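Local coordinates for protein meta cleavage compound hydrolase (Janthinobacterium, PDB 1J1I) that hydrolyses a carbon-carbon bond of the ring-cleaved intermediate of carbazole degradation, very probably releasing anthranilate, as a serine hydrolase of the alpha/beta-hydrolase fold, at residues V26-L31 against I69-L74. Sequence-based numbering, arbitrary orientation.
Sequences VETRYL and IAMDML
L31 and A70 form the hydrogen-bonded pair where two antiparallel strands meet: L31 N reaches A70 O at 2.8 Å, A70 N returns a bond to L31 O, and the two CB atoms touch on one face of the sheet. One step along, Y30 and M71 are a non-hydrogen-bonded pair whose side chains leave by the other face. With CG set between the backbone N and the carbonyl carbon (chi1 62°), Y30 stands its ring alongside I69, pointing the same way; I69 CG2 lies 3.8 Å from Y30 CD2, and I69 CD1 fills in beside Y30 CE2. On that same face the methyl CG2 of T28 juts into the angle between M71 CG (3.6 Å) and D72 O, while T28 OG1 turns to V26 O and H94.

Past the end of strand 67-71, D72 N still bonds R29 O almost linearly. The R29 chain bends at chi2 (-115°) and brings its guanidinium edge to D72, NH1 giving a 3.0 Å salt bridge to the syn side of OD2, the guanidinium and carboxylate planes 71° apart. L31 CD1 lies over one guanidinium face, toward its rim. R29 NE and NH1 also salt-bridge E18 and E50; D72 also bonds S51 OG and K78 N. A leucine in place of R29 would probably leave D72, E18 and E50 without their shared cation. Where the chains diverge, V26 CG1 rests on L74 CD1, the side chains crossing at about a right angle.

In this alpha/beta-hydrolase sheet, strand 26-33 lies between 17-23 and 67-71, the latter flanked beyond by parallel strand 38-42; helix 88-101 packs over the Y30–M71 face, F98 meeting the Y30 ring edge-to-face.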
ATOM      1  N   VAL A  26      16.124   2.220  32.711  1.00 20.18           N
ATOM      2  CA  VAL A  26      15.807   0.862  32.279  1.00 21.12           C
ATOM      3  C   VAL A  26      16.820   0.393  31.233  1.00 20.53           C
ATOM      4  O   VAL A  26      16.838   0.903  30.110  1.00 22.20           O
ATOM      5  CB  VAL A  26      14.377   0.780  31.668  1.00 21.81           C
ATOM      6  CG1 VAL A  26      14.078  -0.654  31.218  1.00 19.05           C
ATOM      7  CG2 VAL A  26      13.342   1.228  32.698  1.00 23.02           C
ATOM      8  N   GLU A  27      17.681  -0.557  31.602  1.00 19.21           N
ATOM      9  CA  GLU A  27      18.661  -1.080  30.651  1.00 19.29           C
ATOM     10  C   GLU A  27      17.836  -1.663  29.516  1.00 21.72           C
ATOM     11  O   GLU A  27      16.886  -2.409  29.756  1.00 22.65           O
ATOM     12  CB  GLU A  27      19.526  -2.191  31.263  1.00 21.68           C
ATOM     13  CG  GLU A  27      20.958  -1.795  31.652  1.00 38.42           C
ATOM     14  CD  GLU A  27      21.574  -0.732  30.748  1.00 25.10           C
ATOM     15  OE1 GLU A  27      21.395   0.456  31.056  1.00 35.14           O
ATOM     16  OE2 GLU A  27      22.225  -1.079  29.737  1.00 30.02           O
ATOM     17  N   THR A  28      18.213  -1.339  28.284  1.00 20.57           N
ATOM     18  CA  THR A  28      17.460  -1.790  27.122  1.00 19.22           C
ATOM     19  C   THR A  28      18.338  -2.455  26.076  1.00 17.11           C
ATOM     20  O   THR A  28      19.434  -1.983  25.779  1.00 21.85           O
ATOM     21  CB  THR A  28      16.728  -0.590  26.482  1.00 21.91           C
ATOM     22  OG1 THR A  28      15.982   0.096  27.494  1.00 24.58           O
ATOM     23  CG2 THR A  28      15.778  -1.053  25.384  1.00 25.55           C
ATOM     24  N   ARG A  29      17.845  -3.557  25.525  1.00 18.45           N
ATOM     25  CA  ARG A  29      18.569  -4.298  24.504  1.00 19.87           C
ATOM     26  C   ARG A  29      18.018  -3.988  23.124  1.00 21.18           C
ATOM     27  O   ARG A  29      16.803  -3.939  22.927  1.00 22.71           O
ATOM     28  CB  ARG A  29      18.446  -5.802  24.759  1.00 22.25           C
ATOM     29  CG  ARG A  29      19.072  -6.682  23.681  1.00 22.32           C
ATOM     30  CD  ARG A  29      18.011  -7.500  22.963  1.00 27.10           C
ATOM     31  NE  ARG A  29      18.599  -8.574  22.169  1.00 26.19           N
ATOM     32  CZ  ARG A  29      17.908  -9.586  21.657  1.00 24.11           C
ATOM     33  NH1 ARG A  29      16.598  -9.665  21.851  1.00 27.25           N
ATOM     34  NH2 ARG A  29      18.531 -10.529  20.962  1.00 22.02           N
ATOM     35  N   TYR A  30      18.915  -3.773  22.169  1.00 20.63           N
ATOM     36  CA  TYR A  30      18.496  -3.515  20.804  1.00 21.49           C
ATOM     37  C   TYR A  30      19.436  -4.164  19.804  1.00 26.76           C
ATOM     38  O   TYR A  30      20.555  -4.551  20.142  1.00 27.80           O
ATOM     39  CB  TYR A  30      18.393  -2.006  20.520  1.00 17.76           C
ATOM     40  CG  TYR A  30      19.672  -1.199  20.645  1.00 20.45           C
ATOM     41  CD1 TYR A  30      20.153  -0.798  21.894  1.00 19.91           C
ATOM     42  CD2 TYR A  30      20.365  -0.774  19.508  1.00 22.04           C
ATOM     43  CE1 TYR A  30      21.290   0.018  22.008  1.00 19.00           C
ATOM     44  CE2 TYR A  30      21.500   0.036  19.609  1.00 24.11           C
ATOM     45  CZ  TYR A  30      21.953   0.431  20.863  1.00 25.43           C
ATOM     46  OH  TYR A  30      23.057   1.252  20.965  1.00 24.10           O
ATOM     47  N   LEU A  31      18.951  -4.302  18.577  1.00 22.77           N
ATOM     48  CA  LEU A  31      19.723  -4.869  17.482  1.00 22.80           C
ATOM     49  C   LEU A  31      19.983  -3.707  16.533  1.00 26.19           C
ATOM     50  O   LEU A  31      19.091  -2.899  16.279  1.00 27.08           O
ATOM     51  CB  LEU A  31      18.910  -5.952  16.768  1.00 26.23           C
ATOM     52  CG  LEU A  31      18.915  -7.398  17.273  1.00 30.40           C
ATOM     53  CD1 LEU A  31      19.054  -7.467  18.777  1.00 29.55           C
ATOM     54  CD2 LEU A  31      17.642  -8.076  16.798  1.00 28.69           C
ATOM     55  N   ILE A  69      17.282   0.028  14.038  1.00 20.46           N
ATOM     56  CA  ILE A  69      17.390  -0.201  15.477  1.00 20.64           C
ATOM     57  C   ILE A  69      16.148  -0.954  15.962  1.00 21.27           C
ATOM     58  O   ILE A  69      15.061  -0.379  16.044  1.00 22.23           O
ATOM     59  CB  ILE A  69      17.493   1.154  16.230  1.00 19.94           C
ATOM     60  CG1 ILE A  69      18.728   1.937  15.756  1.00 22.33           C
ATOM     61  CG2 ILE A  69      17.515   0.922  17.738  1.00 18.41           C
ATOM     62  CD1 ILE A  69      20.076   1.363  16.191  1.00 27.37           C
ATOM     63  N   ALA A  70      16.313  -2.241  16.263  1.00 20.96           N
ATOM     64  CA  ALA A  70      15.214  -3.077  16.742  1.00 17.20           C
ATOM     65  C   ALA A  70      15.305  -3.147  18.266  1.00 20.49           C
ATOM     66  O   ALA A  70      16.193  -3.799  18.813  1.00 22.89           O
ATOM     67  CB  ALA A  70      15.315  -4.478  16.133  1.00 18.12           C
ATOM     68  N   MET A  71      14.372  -2.476  18.938  1.00 19.30           N
ATOM     69  CA  MET A  71      14.347  -2.384  20.402  1.00 20.70           C
ATOM     70  C   MET A  71      13.392  -3.335  21.119  1.00 21.67           C
ATOM     71  O   MET A  71      12.243  -3.478  20.720  1.00 19.87           O
ATOM     72  CB  MET A  71      13.980  -0.949  20.801  1.00 20.25           C
ATOM     73  CG  MET A  71      13.930  -0.671  22.307  1.00 17.88           C
ATOM     74  SD  MET A  71      12.849   0.745  22.721  1.00 21.60           S
ATOM     75  CE  MET A  71      11.277  -0.125  22.993  1.00 19.89           C
ATOM     76  N   ASP A  72      13.874  -3.973  22.187  1.00 18.97           N
ATOM     77  CA  ASP A  72      13.019  -4.847  22.988  1.00 16.45           C
ATOM     78  C   ASP A  72      12.255  -3.945  23.951  1.00 20.73           C
ATOM     79  O   ASP A  72      12.856  -3.122  24.651  1.00 21.32           O
ATOM     80  CB  ASP A  72      13.849  -5.846  23.804  1.00 21.40           C
ATOM     81  CG  ASP A  72      14.267  -7.060  23.000  1.00 22.30           C
ATOM     82  OD1 ASP A  72      13.936  -7.137  21.792  1.00 23.61           O
ATOM     83  OD2 ASP A  72      14.931  -7.939  23.590  1.00 24.29           O
ATOM     84  N   MET A  73      10.933  -4.083  23.983  1.00 19.50           N
ATOM     85  CA  MET A  73      10.128  -3.273  24.883  1.00 18.60           C
ATOM     86  C   MET A  73      10.357  -3.638  26.344  1.00 23.23           C
ATOM     87  O   MET A  73      10.851  -4.718  26.669  1.00 17.18           O
ATOM     88  CB  MET A  73       8.636  -3.438  24.582  1.00 20.02           C
ATOM     89  CG  MET A  73       8.171  -2.812  23.268  1.00 18.48           C
ATOM     90  SD  MET A  73       6.377  -2.889  23.115  1.00 23.39           S
ATOM     91  CE  MET A  73       6.165  -4.590  22.591  1.00 17.58           C
ATOM     92  N   LEU A  74       9.982  -2.712  27.214  1.00 22.98           N
ATOM     93  CA  LEU A  74      10.072  -2.890  28.655  1.00 26.42           C
ATOM     94  C   LEU A  74       9.418  -4.221  29.022  1.00 26.06           C
ATOM     95  O   LEU A  74       8.268  -4.471  28.657  1.00 23.46           O
ATOM     96  CB  LEU A  74       9.321  -1.747  29.342  1.00 25.55           C
ATOM     97  CG  LEU A  74       9.116  -1.761  30.857  1.00 25.31           C
ATOM     98  CD1 LEU A  74      10.449  -1.586  31.572  1.00 23.06           C
ATOM     99  CD2 LEU A  74       8.155  -0.632  31.225  1.00 25.81           C
TER